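Long-range contact in 6b protein (Agrobacterium vitis, PDB 3AQ2), which is a plasmid-encoded protein with an ADP-ribosylation fold that disturbs plant cell proliferation, apparently by acting on the miRNA machinery: residues A[57-68]-A[133-142]. Residues are numbered along the deposited sequence; the frame is centred on the assembly and turned at random.
Sequences EYLLSDQRLTYV and FFLAILMSQL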
ATOM      1  N   GLU A  57       1.749 -15.502   4.340  1.00 12.61           N
ATOM      2  CA  GLU A  57       2.074 -14.072   4.194  1.00 12.06           C
ATOM      3  C   GLU A  57       1.991 -13.348   5.535  1.00 12.05           C
ATOM      4  O   GLU A  57       0.995 -13.483   6.251  1.00 12.77           O
ATOM      5  CB  GLU A  57       1.160 -13.401   3.166  1.00 11.38           C
ATOM      6  CG  GLU A  57       1.640 -12.007   2.776  1.00 11.31           C
ATOM      7  CD  GLU A  57       0.955 -11.437   1.533  1.00 11.53           C
ATOM      8  OE1 GLU A  57      -0.010 -12.047   1.026  1.00 12.16           O
ATOM      9  OE2 GLU A  57       1.412 -10.372   1.065  1.00 11.35           O
ATOM     10  N   TYR A  58       3.027 -12.581   5.875  1.00 12.09           N
ATOM     11  CA  TYR A  58       3.037 -11.857   7.147  1.00 12.93           C
ATOM     12  C   TYR A  58       3.550 -10.436   6.970  1.00 13.20           C
ATOM     13  O   TYR A  58       4.420 -10.191   6.135  1.00 12.31           O
ATOM     14  CB  TYR A  58       3.874 -12.607   8.197  1.00 14.15           C
ATOM     15  CG  TYR A  58       5.339 -12.757   7.829  1.00 15.01           C
ATOM     16  CD1 TYR A  58       6.243 -11.738   8.104  1.00 15.99           C
ATOM     17  CD2 TYR A  58       5.820 -13.920   7.221  1.00 16.25           C
ATOM     18  CE1 TYR A  58       7.591 -11.850   7.777  1.00 17.26           C
ATOM     19  CE2 TYR A  58       7.183 -14.042   6.883  1.00 16.67           C
ATOM     20  CZ  TYR A  58       8.051 -12.993   7.165  1.00 17.08           C
ATOM     21  OH  TYR A  58       9.398 -13.064   6.853  1.00 19.23           O
ATOM     22  N   LEU A  59       2.977  -9.508   7.728  1.00 13.79           N
ATOM     23  CA  LEU A  59       3.436  -8.127   7.720  1.00 15.25           C
ATOM     24  C   LEU A  59       4.572  -7.977   8.692  1.00 16.72           C
ATOM     25  O   LEU A  59       4.550  -8.545   9.788  1.00 16.63           O
ATOM     26  CB  LEU A  59       2.322  -7.153   8.134  1.00 14.96           C
ATOM     27  CG  LEU A  59       0.976  -7.205   7.421  1.00 16.00           C
ATOM     28  CD1 LEU A  59       0.092  -6.073   7.931  1.00 16.33           C
ATOM     29  CD2 LEU A  59       1.143  -7.114   5.921  1.00 16.73           C
ATOM     30  N   LEU A  60       5.538  -7.158   8.282  1.00 18.48           N
ATOM     31  CA  LEU A  60       6.636  -6.741   9.128  1.00 20.50           C
ATOM     32  C   LEU A  60       6.288  -5.316   9.547  1.00 19.82           C
ATOM     33  O   LEU A  60       6.353  -4.395   8.738  1.00 19.91           O
ATOM     34  CB  LEU A  60       7.954  -6.773   8.335  1.00 20.79           C
ATOM     35  CG  LEU A  60       8.428  -8.085   7.673  1.00 22.72           C
ATOM     36  CD1 LEU A  60       7.546  -8.500   6.507  1.00 24.83           C
ATOM     37  CD2 LEU A  60       9.854  -7.933   7.178  1.00 23.16           C
ATOM     38  N   SER A  61       5.874  -5.142  10.795  1.00 19.59           N
ATOM     39  CA  SER A  61       5.345  -3.848  11.228  1.00 20.10           C
ATOM     40  C   SER A  61       6.397  -2.920  11.839  1.00 20.15           C
ATOM     41  O   SER A  61       6.102  -1.757  12.126  1.00 20.19           O
ATOM     42  CB  SER A  61       4.201  -4.051  12.210  1.00 20.38           C
ATOM     43  OG  SER A  61       4.645  -4.807  13.312  1.00 24.45           O
ATOM     44  N   ASP A  62       7.610  -3.442  12.036  1.00 20.04           N
ATOM     45  CA  ASP A  62       8.770  -2.628  12.429  1.00 20.12           C
ATOM     46  C   ASP A  62       9.418  -1.982  11.203  1.00 19.88           C
ATOM     47  O   ASP A  62      10.638  -2.101  10.978  1.00 21.28           O
ATOM     48  CB  ASP A  62       9.817  -3.478  13.141  1.00 20.75           C
ATOM     49  CG  ASP A  62       9.429  -3.831  14.555  1.00 21.45           C
ATOM     50  OD1 ASP A  62       8.599  -3.113  15.158  1.00 22.48           O
ATOM     51  OD2 ASP A  62       9.973  -4.827  15.075  1.00 20.04           O
ATOM     52  N   GLN A  63       8.605  -1.320  10.398  1.00 18.39           N
ATOM     53  CA  GLN A  63       9.121  -0.529   9.297  1.00 17.75           C
ATOM     54  C   GLN A  63       8.174   0.633   9.096  1.00 16.42           C
ATOM     55  O   GLN A  63       7.108   0.670   9.706  1.00 16.72           O
ATOM     56  CB  GLN A  63       9.263  -1.366   8.018  1.00 17.31           C
ATOM     57  CG  GLN A  63       7.944  -1.849   7.415  1.00 16.96           C
ATOM     58  CD  GLN A  63       8.132  -2.728   6.188  1.00 18.18           C
ATOM     59  OE1 GLN A  63       7.581  -3.836   6.117  1.00 20.57           O
ATOM     60  NE2 GLN A  63       8.914  -2.248   5.220  1.00 19.57           N
ATOM     61  N   ARG A  64       8.583   1.585   8.268  1.00 15.82           N
ATOM     62  CA  ARG A  64       7.757   2.747   7.979  1.00 15.26           C
ATOM     63  C   ARG A  64       6.619   2.349   7.050  1.00 13.47           C
ATOM     64  O   ARG A  64       6.694   1.332   6.352  1.00 13.06           O
ATOM     65  CB  ARG A  64       8.600   3.854   7.344  1.00 16.28           C
ATOM     66  CG  ARG A  64       9.699   4.356   8.256  1.00 19.70           C
ATOM     67  CD  ARG A  64      10.564   5.403   7.578  1.00 24.31           C
ATOM     68  NE  ARG A  64      11.248   4.864   6.405  1.00 27.60           N
ATOM     69  CZ  ARG A  64      12.144   5.534   5.686  1.00 28.88           C
ATOM     70  NH1 ARG A  64      12.485   6.775   6.019  1.00 29.31           N
ATOM     71  NH2 ARG A  64      12.705   4.954   4.636  1.00 29.19           N
ATOM     72  N   LEU A  65       5.575   3.167   7.041  1.00 12.32           N
ATOM     73  CA  LEU A  65       4.494   3.007   6.083  1.00 11.95           C
ATOM     74  C   LEU A  65       4.989   3.194   4.654  1.00 11.43           C
ATOM     75  O   LEU A  65       5.902   3.998   4.390  1.00 12.22           O
ATOM     76  CB  LEU A  65       3.392   4.030   6.358  1.00 11.87           C
ATOM     77  CG  LEU A  65       2.668   3.946   7.702  1.00 12.40           C
ATOM     78  CD1 LEU A  65       1.730   5.133   7.844  1.00 12.62           C
ATOM     79  CD2 LEU A  65       1.890   2.627   7.837  1.00 13.93           C
ATOM     80  N   THR A  66       4.380   2.454   3.739  1.00 10.49           N
ATOM     81  CA  THR A  66       4.496   2.748   2.303  1.00  9.87           C
ATOM     82  C   THR A  66       3.097   2.954   1.730  1.00  9.91           C
ATOM     83  O   THR A  66       2.090   2.673   2.404  1.00  9.65           O
ATOM     84  CB  THR A  66       5.289   1.673   1.529  1.00  9.97           C
ATOM     85  OG1 THR A  66       4.714   0.381   1.763  1.00 10.79           O
ATOM     86  CG2 THR A  66       6.767   1.670   1.980  1.00 10.60           C
ATOM     87  N   TYR A  67       3.039   3.425   0.491  1.00  9.51           N
ATOM     88  CA  TYR A  67       1.791   3.949  -0.073  1.00  8.82           C
ATOM     89  C   TYR A  67       1.427   3.271  -1.376  1.00  8.95           C
ATOM     90  O   TYR A  67       2.282   3.083  -2.250  1.00  8.64           O
ATOM     91  CB  TYR A  67       1.893   5.481  -0.238  1.00  9.36           C
ATOM     92  CG  TYR A  67       2.234   6.128   1.089  1.00  9.32           C
ATOM     93  CD1 TYR A  67       3.555   6.388   1.453  1.00 10.28           C
ATOM     94  CD2 TYR A  67       1.227   6.424   2.005  1.00  9.90           C
ATOM     95  CE1 TYR A  67       3.855   6.946   2.703  1.00 10.84           C
ATOM     96  CE2 TYR A  67       1.519   6.978   3.246  1.00 11.53           C
ATOM     97  CZ  TYR A  67       2.826   7.232   3.589  1.00 11.80           C
ATOM     98  OH  TYR A  67       3.112   7.797   4.817  1.00 14.43           O
ATOM     99  N   VAL A  68       0.159   2.885  -1.488  1.00  8.94           N
ATOM    100  CA  VAL A  68      -0.383   2.372  -2.747  1.00  8.55           C
ATOM    101  C   VAL A  68      -1.400   3.412  -3.211  1.00  8.89           C
ATOM    102  O   VAL A  68      -2.415   3.638  -2.561  1.00  9.20           O
ATOM    103  CB  VAL A  68      -1.028   0.967  -2.608  1.00  8.72           C
ATOM    104  CG1 VAL A  68      -1.676   0.546  -3.915  1.00  9.13           C
ATOM    105  CG2 VAL A  68       0.030  -0.060  -2.181  1.00  9.44           C
ATOM    106  N   PHE A 133      -5.849   9.545  -4.435  1.00  9.99           N
ATOM    107  CA  PHE A 133      -6.004   9.059  -3.060  1.00  9.93           C
ATOM    108  C   PHE A 133      -4.952   7.997  -2.758  1.00  9.48           C
ATOM    109  O   PHE A 133      -4.176   7.632  -3.639  1.00  8.99           O
ATOM    110  CB  PHE A 133      -7.427   8.515  -2.852  1.00 10.63           C
ATOM    111  CG  PHE A 133      -8.461   9.601  -2.829  1.00 10.70           C
ATOM    112  CD1 PHE A 133      -8.808  10.265  -4.007  1.00 12.25           C
ATOM    113  CD2 PHE A 133      -9.022  10.028  -1.624  1.00 12.78           C
ATOM    114  CE1 PHE A 133      -9.726  11.331  -3.990  1.00 14.32           C
ATOM    115  CE2 PHE A 133      -9.942  11.090  -1.599  1.00 15.64           C
ATOM    116  CZ  PHE A 133     -10.299  11.732  -2.790  1.00 16.36           C
ATOM    117  N   PHE A 134      -4.893   7.524  -1.519  1.00  8.71           N
ATOM    118  CA  PHE A 134      -3.879   6.519  -1.189  1.00  8.06           C
ATOM    119  C   PHE A 134      -4.355   5.562  -0.120  1.00  8.83           C
ATOM    120  O   PHE A 134      -5.226   5.885   0.694  1.00  8.45           O
ATOM    121  CB  PHE A 134      -2.568   7.185  -0.718  1.00  8.73           C
ATOM    122  CG  PHE A 134      -2.690   7.907   0.612  1.00  8.37           C
ATOM    123  CD1 PHE A 134      -2.490   7.221   1.822  1.00  8.36           C
ATOM    124  CD2 PHE A 134      -3.013   9.265   0.657  1.00  9.22           C
ATOM    125  CE1 PHE A 134      -2.615   7.875   3.067  1.00  8.90           C
ATOM    126  CE2 PHE A 134      -3.131   9.941   1.897  1.00  9.36           C
ATOM    127  CZ  PHE A 134      -2.940   9.253   3.096  1.00  9.97           C
ATOM    128  N   LEU A 135      -3.734   4.389  -0.135  1.00  8.14           N
ATOM    129  CA  LEU A 135      -3.804   3.414   0.943  1.00  9.16           C
ATOM    130  C   LEU A 135      -2.416   3.382   1.580  1.00  9.14           C
ATOM    131  O   LEU A 135      -1.414   3.223   0.886  1.00  9.88           O
ATOM    132  CB  LEU A 135      -4.144   2.029   0.368  1.00  9.41           C
ATOM    133  CG  LEU A 135      -5.458   1.949  -0.425  1.00 10.98           C
ATOM    134  CD1 LEU A 135      -5.578   0.603  -1.126  1.00 12.74           C
ATOM    135  CD2 LEU A 135      -6.633   2.202   0.498  1.00 12.26           C
ATOM    136  N   ALA A 136      -2.352   3.563   2.893  1.00  8.76           N
ATOM    137  CA  ALA A 136      -1.095   3.442   3.626  1.00  8.93           C
ATOM    138  C   ALA A 136      -1.012   2.042   4.221  1.00  9.36           C
ATOM    139  O   ALA A 136      -1.939   1.586   4.907  1.00  9.35           O
ATOM    140  CB  ALA A 136      -1.010   4.522   4.704  1.00  9.06           C
ATOM    141  N   ILE A 137       0.100   1.356   3.951  1.00  9.06           N
ATOM    142  CA  ILE A 137       0.258  -0.029   4.372  1.00  9.09           C
ATOM    143  C   ILE A 137       1.599  -0.287   5.027  1.00  9.11           C
ATOM    144  O   ILE A 137       2.551   0.487   4.852  1.00  9.45           O
ATOM    145  CB  ILE A 137       0.130  -1.018   3.174  1.00  8.93           C
ATOM    146  CG1 ILE A 137       1.227  -0.753   2.118  1.00  9.32           C
ATOM    147  CG2 ILE A 137      -1.308  -1.005   2.594  1.00  9.41           C
ATOM    148  CD1 ILE A 137       1.384  -1.918   1.124  1.00  9.78           C
ATOM    149  N   LEU A 138       1.647  -1.366   5.801  1.00  9.52           N
ATOM    150  CA  LEU A 138       2.904  -1.998   6.165  1.00 10.25           C
ATOM    151  C   LEU A 138       3.041  -3.213   5.256  1.00 10.19           C
ATOM    152  O   LEU A 138       2.091  -3.990   5.076  1.00 10.98           O
ATOM    153  CB  LEU A 138       2.893  -2.395   7.640  1.00 10.76           C
ATOM    154  CG  LEU A 138       2.979  -1.161   8.542  1.00 11.39           C
ATOM    155  CD1 LEU A 138       2.498  -1.492   9.940  1.00 13.90           C
ATOM    156  CD2 LEU A 138       4.402  -0.591   8.584  1.00 13.04           C
ATOM    157  N   MET A 139       4.208  -3.342   4.629  1.00  9.79           N
ATOM    158  CA  MET A 139       4.411  -4.374   3.613  1.00  9.62           C
ATOM    159  C   MET A 139       4.738  -5.738   4.221  1.00  9.93           C
ATOM    160  O   MET A 139       5.412  -5.837   5.257  1.00 10.78           O
ATOM    161  CB  MET A 139       5.543  -3.965   2.670  1.00  9.21           C
ATOM    162  CG  MET A 139       5.153  -2.800   1.781  1.00  9.65           C
ATOM    163  SD  MET A 139       6.526  -2.247   0.754  1.00 10.91           S
ATOM    164  CE  MET A 139       7.724  -1.838   2.022  1.00 11.12           C
ATOM    165  N   SER A 140       4.234  -6.778   3.559  1.00 10.16           N
ATOM    166  CA  SER A 140       4.545  -8.155   3.907  1.00 10.58           C
ATOM    167  C   SER A 140       5.917  -8.564   3.360  1.00 11.06           C
ATOM    168  O   SER A 140       6.566  -7.797   2.643  1.00 11.65           O
ATOM    169  CB  SER A 140       3.484  -9.076   3.319  1.00 10.74           C
ATOM    170  OG  SER A 140       3.677  -9.168   1.920  1.00 11.27           O
ATOM    171  N   GLN A 141       6.341  -9.784   3.666  1.00 11.35           N
ATOM    172  CA  GLN A 141       7.642 -10.252   3.198  1.00 11.60           C
ATOM    173  C   GLN A 141       7.633 -10.501   1.684  1.00 11.75           C
ATOM    174  O   GLN A 141       8.690 -10.685   1.078  1.00 13.16           O
ATOM    175  CB  GLN A 141       8.117 -11.487   3.977  1.00 12.39           C
ATOM    176  CG  GLN A 141       7.661 -12.839   3.408  1.00 12.56           C
ATOM    177  CD  GLN A 141       6.226 -13.238   3.783  1.00 12.68           C
ATOM    178  OE1 GLN A 141       5.357 -12.398   4.027  1.00 12.18           O
ATOM    179  NE2 GLN A 141       5.981 -14.541   3.799  1.00 13.17           N
ATOM    180  N   LEU A 142       6.445 -10.487   1.079  1.00 11.35           N
ATOM    181  CA  LEU A 142       6.330 -10.711  -0.368  1.00 12.43           C
ATOM    182  C   LEU A 142       6.605  -9.462  -1.200  1.00 12.18           C
ATOM    183  O   LEU A 142       6.673  -9.536  -2.434  1.00 13.56           O
ATOM    184  CB  LEU A 142       4.972 -11.316  -0.725  1.00 12.28           C
ATOM    185  CG  LEU A 142       4.628 -12.638  -0.041  1.00 13.95           C
ATOM    186  CD1 LEU A 142       3.259 -13.082  -0.492  1.00 14.86           C
ATOM    187  CD2 LEU A 142       5.662 -13.719  -0.338  1.00 16.03           C
TER
HETATM  188  O   HOH W   1       5.627  -0.715   4.579  1.00 12.21           O
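Leu138 pushes its isobutyl group into the bend of 57-68, between two places where that segment pairs with 133-142 inside the ADP-ribosylation fold. On one side of the bend, strand 66-68 runs antiparallel to strand 133-137: Thr66 and Ile137, and likewise Val68 and Leu135, form hydrogen-bonded pairs, with Thr66 O receiving Ile137 N at 2.8 Å. On the other, a single bridge joins Leu59 to Ser140. Leu138 CD1 meets Ser61 CB, CD2 reaches Gln63 O, and CG lies 4.0 Å from Leu65 CD2; Phe34 of helix 20-38 adds to this buried cluster. Met139 crosses Thr66 at about a right angle, and the bend at its chi3 (-58°) brings CE to 3.6 Å from Thr66 CG2, while CG and SD pass OG1. One water links the two backbones where the pairing ends, donating to Arg64 O and weakly to Ile137 O, accepting from Met139 N and bonding Thr66 OG1. Farther along the sheet, on the face that carries Ala136, the Tyr67 ring turns its edge to the face of Phe134 in an offset edge-to-face pair, planes at 82°. At the far end, Gln141 folds back, bent at chi2 (-81°), and stacks its amide over one face of Tyr58, CD 3.3 Å from CE2. The same amide receives Tyr58 N on OE1 in a nearly straight bond and gives NE2 to Asp56 O, which fixes its rotation. Glu57 OE1 makes a salt bridge to Arg161, and OE2 takes Ser140 OG on its anti lone pair at 2.7 Å; that hydroxyl also accepts from Leu142 N, closing an ST turn.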